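PDB 1L1J: heat shock protease HtrA from Thermotoga maritima, which probably acts as a serine endopeptidase of the HtrA type in the heat-shock response, this chain being its protease domain. Local coordinates for residues Ile6-Lys19 with Ile135-Val149. Numbering follows the deposited sequence.
Sequences IVNVVEACAPAVVK and IAIGNPLGFQHTVTV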
ATOM      1  N   ILE A   6      -8.680 -10.879 -13.823  1.00 42.99           N
ATOM      2  CA  ILE A   6      -8.363 -10.474 -12.461  1.00 41.15           C
ATOM      3  C   ILE A   6      -7.535 -11.539 -11.757  1.00 41.37           C
ATOM      4  O   ILE A   6      -6.521 -11.237 -11.136  1.00 40.11           O
ATOM      5  CB  ILE A   6      -9.640 -10.197 -11.642  1.00 40.44           C
ATOM      6  CG1 ILE A   6     -10.416  -9.026 -12.266  1.00 40.27           C
ATOM      7  CG2 ILE A   6      -9.267  -9.898 -10.197  1.00 37.96           C
ATOM      8  CD1 ILE A   6     -11.815  -8.811 -11.689  1.00 37.41           C
ATOM      9  N   VAL A   7      -7.966 -12.790 -11.870  1.00 42.27           N
ATOM     10  CA  VAL A   7      -7.258 -13.886 -11.230  1.00 43.83           C
ATOM     11  C   VAL A   7      -5.831 -13.912 -11.737  1.00 45.36           C
ATOM     12  O   VAL A   7      -4.874 -14.115 -10.976  1.00 45.67           O
ATOM     13  CB  VAL A   7      -7.920 -15.234 -11.553  1.00 43.80           C
ATOM     14  CG1 VAL A   7      -7.124 -16.379 -10.924  1.00 41.71           C
ATOM     15  CG2 VAL A   7      -9.351 -15.227 -11.049  1.00 43.03           C
ATOM     16  N   ASN A   8      -5.697 -13.698 -13.037  1.00 45.48           N
ATOM     17  CA  ASN A   8      -4.387 -13.698 -13.662  1.00 44.22           C
ATOM     18  C   ASN A   8      -3.501 -12.603 -13.096  1.00 43.13           C
ATOM     19  O   ASN A   8      -2.403 -12.889 -12.638  1.00 43.78           O
ATOM     20  CB  ASN A   8      -4.544 -13.554 -15.169  1.00 44.06           C
ATOM     21  CG  ASN A   8      -5.123 -14.804 -15.805  1.00 45.70           C
ATOM     22  OD1 ASN A   8      -5.946 -14.729 -16.729  1.00 45.38           O
ATOM     23  ND2 ASN A   8      -4.688 -15.969 -15.315  1.00 42.03           N
ATOM     24  N   VAL A   9      -3.973 -11.359 -13.105  1.00 41.96           N
ATOM     25  CA  VAL A   9      -3.167 -10.261 -12.577  1.00 41.12           C
ATOM     26  C   VAL A   9      -2.603 -10.566 -11.191  1.00 41.97           C
ATOM     27  O   VAL A   9      -1.391 -10.469 -10.966  1.00 40.80           O
ATOM     28  CB  VAL A   9      -3.971  -8.947 -12.505  1.00 39.16           C
ATOM     29  CG1 VAL A   9      -3.290  -7.960 -11.560  1.00 34.56           C
ATOM     30  CG2 VAL A   9      -4.063  -8.335 -13.893  1.00 38.50           C
ATOM     31  N   VAL A  10      -3.485 -10.935 -10.269  1.00 43.42           N
ATOM     32  CA  VAL A  10      -3.095 -11.251  -8.902  1.00 45.34           C
ATOM     33  C   VAL A  10      -1.995 -12.312  -8.897  1.00 47.67           C
ATOM     34  O   VAL A  10      -0.936 -12.126  -8.287  1.00 47.26           O
ATOM     35  CB  VAL A  10      -4.324 -11.749  -8.094  1.00 45.78           C
ATOM     36  CG1 VAL A  10      -3.887 -12.385  -6.779  1.00 47.70           C
ATOM     37  CG2 VAL A  10      -5.251 -10.581  -7.812  1.00 46.27           C
ATOM     38  N   GLU A  11      -2.257 -13.421  -9.583  1.00 50.14           N
ATOM     39  CA  GLU A  11      -1.300 -14.515  -9.679  1.00 52.23           C
ATOM     40  C   GLU A  11       0.047 -13.944 -10.109  1.00 52.47           C
ATOM     41  O   GLU A  11       1.102 -14.434  -9.702  1.00 54.28           O
ATOM     42  CB  GLU A  11      -1.764 -15.529 -10.726  1.00 55.24           C
ATOM     43  CG  GLU A  11      -1.573 -16.968 -10.321  1.00 59.26           C
ATOM     44  CD  GLU A  11      -2.606 -17.402  -9.299  1.00 64.19           C
ATOM     45  OE1 GLU A  11      -3.793 -17.546  -9.685  1.00 64.51           O
ATOM     46  OE2 GLU A  11      -2.235 -17.584  -8.109  1.00 66.07           O
ATOM     47  N   ALA A  12      -0.002 -12.903 -10.934  1.00 51.02           N
ATOM     48  CA  ALA A  12       1.204 -12.270 -11.443  1.00 51.27           C
ATOM     49  C   ALA A  12       1.818 -11.217 -10.541  1.00 51.91           C
ATOM     50  O   ALA A  12       3.035 -11.106 -10.481  1.00 53.39           O
ATOM     51  CB  ALA A  12       0.935 -11.659 -12.808  1.00 50.79           C
ATOM     52  N   CYS A  13       0.994 -10.447  -9.840  1.00 51.60           N
ATOM     53  CA  CYS A  13       1.524  -9.382  -9.001  1.00 50.65           C
ATOM     54  C   CYS A  13       1.607  -9.662  -7.509  1.00 51.16           C
ATOM     55  O   CYS A  13       2.282  -8.937  -6.773  1.00 51.93           O
ATOM     56  CB  CYS A  13       0.717  -8.115  -9.243  1.00 49.94           C
ATOM     57  SG  CYS A  13       0.479  -7.770 -11.001  1.00 49.80           S
ATOM     58  N   ALA A  14       0.941 -10.713  -7.056  1.00 50.97           N
ATOM     59  CA  ALA A  14       0.957 -11.053  -5.635  1.00 52.09           C
ATOM     60  C   ALA A  14       2.355 -11.250  -5.020  1.00 52.35           C
ATOM     61  O   ALA A  14       2.666 -10.694  -3.965  1.00 52.66           O
ATOM     62  CB  ALA A  14       0.113 -12.304  -5.404  1.00 52.73           C
ATOM     63  N   PRO A  15       3.220 -12.034  -5.680  1.00 51.79           N
ATOM     64  CA  PRO A  15       4.558 -12.271  -5.144  1.00 51.20           C
ATOM     65  C   PRO A  15       5.428 -11.034  -4.961  1.00 51.46           C
ATOM     66  O   PRO A  15       6.527 -11.128  -4.425  1.00 52.92           O
ATOM     67  CB  PRO A  15       5.142 -13.268  -6.132  1.00 50.03           C
ATOM     68  CG  PRO A  15       4.562 -12.822  -7.404  1.00 52.11           C
ATOM     69  CD  PRO A  15       3.112 -12.585  -7.042  1.00 52.55           C
ATOM     70  N   ALA A  16       4.937  -9.873  -5.381  1.00 51.33           N
ATOM     71  CA  ALA A  16       5.708  -8.637  -5.234  1.00 49.95           C
ATOM     72  C   ALA A  16       5.085  -7.706  -4.187  1.00 50.67           C
ATOM     73  O   ALA A  16       5.614  -6.614  -3.915  1.00 49.81           O
ATOM     74  CB  ALA A  16       5.811  -7.917  -6.581  1.00 48.91           C
ATOM     75  N   VAL A  17       3.962  -8.139  -3.601  1.00 50.15           N
ATOM     76  CA  VAL A  17       3.263  -7.344  -2.583  1.00 48.38           C
ATOM     77  C   VAL A  17       3.718  -7.797  -1.195  1.00 47.46           C
ATOM     78  O   VAL A  17       3.515  -8.940  -0.815  1.00 46.35           O
ATOM     79  CB  VAL A  17       1.736  -7.501  -2.713  1.00 47.08           C
ATOM     80  CG1 VAL A  17       1.038  -6.456  -1.870  1.00 45.53           C
ATOM     81  CG2 VAL A  17       1.323  -7.374  -4.172  1.00 45.16           C
ATOM     82  N   VAL A  18       4.320  -6.886  -0.440  1.00 47.91           N
ATOM     83  CA  VAL A  18       4.862  -7.221   0.869  1.00 47.93           C
ATOM     84  C   VAL A  18       4.114  -6.677   2.067  1.00 49.39           C
ATOM     85  O   VAL A  18       3.211  -5.861   1.941  1.00 50.81           O
ATOM     86  CB  VAL A  18       6.315  -6.723   1.004  1.00 47.00           C
ATOM     87  CG1 VAL A  18       7.122  -7.098  -0.216  1.00 45.88           C
ATOM     88  CG2 VAL A  18       6.321  -5.217   1.203  1.00 47.53           C
ATOM     89  N   LYS A  19       4.543  -7.142   3.236  1.00 51.28           N
ATOM     90  CA  LYS A  19       4.003  -6.753   4.534  1.00 52.92           C
ATOM     91  C   LYS A  19       5.005  -5.772   5.162  1.00 54.46           C
ATOM     92  O   LYS A  19       6.183  -5.774   4.811  1.00 54.87           O
ATOM     93  CB  LYS A  19       3.872  -8.001   5.423  1.00 52.53           C
ATOM     94  CG  LYS A  19       3.793  -7.729   6.924  1.00 50.75           C
ATOM     95  CD  LYS A  19       4.010  -9.004   7.736  1.00 50.90           C
ATOM     96  CE  LYS A  19       4.055  -8.704   9.245  1.00 51.07           C
ATOM     97  NZ  LYS A  19       4.478  -9.875  10.081  1.00 49.19           N
ATOM     98  N   ILE A 135      -7.719  -3.339  -9.225  1.00 36.68           N
ATOM     99  CA  ILE A 135      -7.562  -4.448  -8.313  1.00 36.20           C
ATOM    100  C   ILE A 135      -6.656  -4.008  -7.179  1.00 36.47           C
ATOM    101  O   ILE A 135      -5.501  -3.688  -7.411  1.00 38.57           O
ATOM    102  CB  ILE A 135      -6.952  -5.668  -9.056  1.00 35.69           C
ATOM    103  CG1 ILE A 135      -7.607  -5.821 -10.436  1.00 34.41           C
ATOM    104  CG2 ILE A 135      -7.192  -6.944  -8.264  1.00 35.06           C
ATOM    105  CD1 ILE A 135      -7.009  -6.919 -11.292  1.00 30.66           C
ATOM    106  N   ALA A 136      -7.185  -3.963  -5.963  1.00 35.32           N
ATOM    107  CA  ALA A 136      -6.392  -3.565  -4.808  1.00 35.54           C
ATOM    108  C   ALA A 136      -5.745  -4.807  -4.217  1.00 37.92           C
ATOM    109  O   ALA A 136      -6.425  -5.816  -4.005  1.00 41.14           O
ATOM    110  CB  ALA A 136      -7.273  -2.920  -3.787  1.00 32.08           C
ATOM    111  N   ILE A 137      -4.437  -4.766  -3.970  1.00 38.17           N
ATOM    112  CA  ILE A 137      -3.773  -5.933  -3.388  1.00 38.19           C
ATOM    113  C   ILE A 137      -3.097  -5.576  -2.083  1.00 40.71           C
ATOM    114  O   ILE A 137      -2.457  -4.523  -1.968  1.00 42.88           O
ATOM    115  CB  ILE A 137      -2.713  -6.548  -4.318  1.00 36.21           C
ATOM    116  CG1 ILE A 137      -3.315  -6.855  -5.691  1.00 35.24           C
ATOM    117  CG2 ILE A 137      -2.208  -7.847  -3.711  1.00 37.57           C
ATOM    118  CD1 ILE A 137      -2.595  -7.924  -6.465  1.00 27.99           C
ATOM    119  N   GLY A 138      -3.246  -6.450  -1.092  1.00 41.77           N
ATOM    120  CA  GLY A 138      -2.648  -6.198   0.206  1.00 44.66           C
ATOM    121  C   GLY A 138      -1.930  -7.422   0.731  1.00 46.92           C
ATOM    122  O   GLY A 138      -2.039  -8.510   0.145  1.00 48.35           O
ATOM    123  N   ASN A 139      -1.214  -7.274   1.842  1.00 45.87           N
ATOM    124  CA  ASN A 139      -0.492  -8.416   2.371  1.00 46.04           C
ATOM    125  C   ASN A 139      -0.050  -8.267   3.821  1.00 45.85           C
ATOM    126  O   ASN A 139       1.028  -8.731   4.195  1.00 45.80           O
ATOM    127  CB  ASN A 139       0.727  -8.679   1.487  1.00 44.66           C
ATOM    128  CG  ASN A 139       1.399  -9.999   1.806  1.00 44.65           C
ATOM    129  OD1 ASN A 139       1.107 -10.623   2.829  1.00 42.76           O
ATOM    130  ND2 ASN A 139       2.308 -10.432   0.935  1.00 43.20           N
ATOM    131  N   PRO A 140      -0.887  -7.644   4.665  1.00 45.19           N
ATOM    132  CA  PRO A 140      -0.522  -7.455   6.073  1.00 46.08           C
ATOM    133  C   PRO A 140      -0.121  -8.700   6.879  1.00 47.74           C
ATOM    134  O   PRO A 140       0.617  -8.585   7.859  1.00 47.64           O
ATOM    135  CB  PRO A 140      -1.747  -6.757   6.650  1.00 44.54           C
ATOM    136  CG  PRO A 140      -2.849  -7.312   5.853  1.00 44.79           C
ATOM    137  CD  PRO A 140      -2.291  -7.267   4.449  1.00 44.56           C
ATOM    138  N   LEU A 141      -0.608  -9.876   6.487  1.00 48.95           N
ATOM    139  CA  LEU A 141      -0.250 -11.096   7.203  1.00 49.37           C
ATOM    140  C   LEU A 141       1.086 -11.648   6.710  1.00 49.77           C
ATOM    141  O   LEU A 141       1.763 -12.385   7.427  1.00 50.56           O
ATOM    142  CB  LEU A 141      -1.340 -12.156   7.042  1.00 48.69           C
ATOM    143  CG  LEU A 141      -2.703 -11.744   7.604  1.00 50.15           C
ATOM    144  CD1 LEU A 141      -3.719 -12.850   7.361  1.00 48.74           C
ATOM    145  CD2 LEU A 141      -2.579 -11.445   9.092  1.00 49.32           C
ATOM    146  N   GLY A 142       1.456 -11.276   5.488  1.00 50.13           N
ATOM    147  CA  GLY A 142       2.706 -11.722   4.896  1.00 49.81           C
ATOM    148  C   GLY A 142       2.612 -13.000   4.070  1.00 49.79           C
ATOM    149  O   GLY A 142       3.069 -13.049   2.918  1.00 49.18           O
ATOM    150  N   PHE A 143       2.004 -14.032   4.652  1.00 48.83           N
ATOM    151  CA  PHE A 143       1.892 -15.334   3.998  1.00 48.30           C
ATOM    152  C   PHE A 143       0.744 -15.499   3.019  1.00 47.81           C
ATOM    153  O   PHE A 143       0.562 -16.578   2.457  1.00 47.84           O
ATOM    154  CB  PHE A 143       1.838 -16.438   5.056  1.00 46.03           C
ATOM    155  CG  PHE A 143       0.873 -16.162   6.162  1.00 43.18           C
ATOM    156  CD1 PHE A 143      -0.475 -16.449   6.013  1.00 42.93           C
ATOM    157  CD2 PHE A 143       1.316 -15.601   7.354  1.00 41.37           C
ATOM    158  CE1 PHE A 143      -1.377 -16.181   7.043  1.00 43.12           C
ATOM    159  CE2 PHE A 143       0.429 -15.330   8.388  1.00 42.41           C
ATOM    160  CZ  PHE A 143      -0.922 -15.620   8.236  1.00 42.19           C
ATOM    161  N   GLN A 144      -0.036 -14.440   2.831  1.00 47.76           N
ATOM    162  CA  GLN A 144      -1.143 -14.453   1.876  1.00 46.40           C
ATOM    163  C   GLN A 144      -1.590 -13.045   1.537  1.00 46.27           C
ATOM    164  O   GLN A 144      -1.612 -12.153   2.390  1.00 45.29           O
ATOM    165  CB  GLN A 144      -2.349 -15.217   2.396  1.00 46.18           C
ATOM    166  CG  GLN A 144      -3.460 -15.292   1.369  1.00 45.82           C
ATOM    167  CD  GLN A 144      -4.774 -15.761   1.952  1.00 46.76           C
ATOM    168  OE1 GLN A 144      -5.429 -15.033   2.700  1.00 45.81           O
ATOM    169  NE2 GLN A 144      -5.166 -16.990   1.615  1.00 46.68           N
ATOM    170  N   HIS A 145      -1.956 -12.869   0.275  1.00 45.84           N
ATOM    171  CA  HIS A 145      -2.419 -11.596  -0.249  1.00 44.51           C
ATOM    172  C   HIS A 145      -3.959 -11.480  -0.239  1.00 44.00           C
ATOM    173  O   HIS A 145      -4.664 -12.399  -0.675  1.00 43.33           O
ATOM    174  CB  HIS A 145      -1.918 -11.469  -1.672  1.00 43.66           C
ATOM    175  CG  HIS A 145      -2.207 -12.676  -2.499  1.00 43.30           C
ATOM    176  ND1 HIS A 145      -1.741 -13.927  -2.165  1.00 45.41           N
ATOM    177  CD2 HIS A 145      -2.925 -12.835  -3.637  1.00 45.69           C
ATOM    178  CE1 HIS A 145      -2.155 -14.805  -3.063  1.00 46.76           C
ATOM    179  NE2 HIS A 145      -2.875 -14.168  -3.969  1.00 45.99           N
ATOM    180  N   THR A 146      -4.470 -10.358   0.267  1.00 41.32           N
ATOM    181  CA  THR A 146      -5.905 -10.112   0.285  1.00 39.16           C
ATOM    182  C   THR A 146      -6.210  -9.310  -0.983  1.00 38.50           C
ATOM    183  O   THR A 146      -5.371  -8.542  -1.439  1.00 39.87           O
ATOM    184  CB  THR A 146      -6.328  -9.287   1.521  1.00 39.19           C
ATOM    185  OG1 THR A 146      -5.383  -8.238   1.748  1.00 41.65           O
ATOM    186  CG2 THR A 146      -6.383 -10.163   2.752  1.00 38.51           C
ATOM    187  N   VAL A 147      -7.400  -9.478  -1.555  1.00 37.07           N
ATOM    188  CA  VAL A 147      -7.750  -8.758  -2.776  1.00 36.24           C
ATOM    189  C   VAL A 147      -9.187  -8.240  -2.809  1.00 34.54           C
ATOM    190  O   VAL A 147     -10.096  -8.914  -2.353  1.00 35.66           O
ATOM    191  CB  VAL A 147      -7.516  -9.664  -4.016  1.00 37.75           C
ATOM    192  CG1 VAL A 147      -8.206  -9.087  -5.239  1.00 37.87           C
ATOM    193  CG2 VAL A 147      -6.022  -9.804  -4.280  1.00 36.73           C
ATOM    194  N   THR A 148      -9.382  -7.031  -3.329  1.00 33.04           N
ATOM    195  CA  THR A 148     -10.718  -6.445  -3.457  1.00 31.86           C
ATOM    196  C   THR A 148     -10.785  -5.824  -4.835  1.00 30.06           C
ATOM    197  O   THR A 148      -9.813  -5.275  -5.330  1.00 29.59           O
ATOM    198  CB  THR A 148     -11.039  -5.363  -2.386  1.00 32.24           C
ATOM    199  OG1 THR A 148     -10.123  -4.273  -2.488  1.00 33.10           O
ATOM    200  CG2 THR A 148     -10.955  -5.956  -0.994  1.00 34.02           C
ATOM    201  N   VAL A 149     -11.940  -5.939  -5.464  1.00 29.20           N
ATOM    202  CA  VAL A 149     -12.110  -5.440  -6.804  1.00 29.28           C
ATOM    203  C   VAL A 149     -13.233  -4.434  -6.924  1.00 29.50           C
ATOM    204  O   VAL A 149     -14.237  -4.500  -6.220  1.00 30.94           O
ATOM    205  CB  VAL A 149     -12.377  -6.606  -7.759  1.00 27.99           C
ATOM    206  CG1 VAL A 149     -12.364  -6.134  -9.189  1.00 27.18           C
ATOM    207  CG2 VAL A 149     -11.339  -7.657  -7.544  1.00 29.12           C
TER
HETATM  208  O   HOH W   1      -3.909 -15.413  -6.596  1.00 64.12           O
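V10 of helix 6-13 sets its two methyls on different neighbours of the hairpin 135-149. With CG1 anti to the backbone N (chi1 167°), CG2 is left to face the hairpin's hydrophobic side, where it lies 3.7 Å from V147 CG2 and also meets I137 CD1 and I135 CG2. One turn earlier I6 reaches V149 tip to tip, CD1 to CG1 at 3.7 Å, while I135 CD1 lies against V9 CB. Branched aliphatic residues suit this seam, since their short arms can part between neighbours: V10 and I6 each touch both strands of the hairpin. Past the helix, V17 rests CG2 on I137 CG2 (3.6 Å), and L188 of strand 186-188 covers V9, C13 and I137.

The packing joins the two beta-domains of the chymotrypsin-like fold: the helix leads into strand 17-23 of one sheet, whereas strands 133-138 and 146-160 form an antiparallel hairpin in the other. G138, where the first strand ends, lies close to N182, a predicted substrate-binding residue, and the turn follows directly.

H145 brings the aromatic contact. A14 CB sits over one face of its imidazole, 3.7 Å from the centroid and 16° off the normal, a CH-pi contact for which a small methyl is well shaped; V10 CG1 comes in at the ring edge. A water in the ring plane is hydrogen-bonded to NE2 and, weakly, to E11 OE2. An alanine in place of this histidine is likely to leave the A14 methyl without its aromatic face and the water without its NE2 partner, so the bridge to E11 would be lost.

Beyond the strand start, the extended chain of K19 runs along the 139-142 turn, its CG 3.4 Å from P140 O, and its NZ makes a long, weak ion pair with D21. G142 has its CA 3.9 Å from K19 CB; with phi at 92°, a side chain on it would run into the carbonyl O of L141, so glycine fits here.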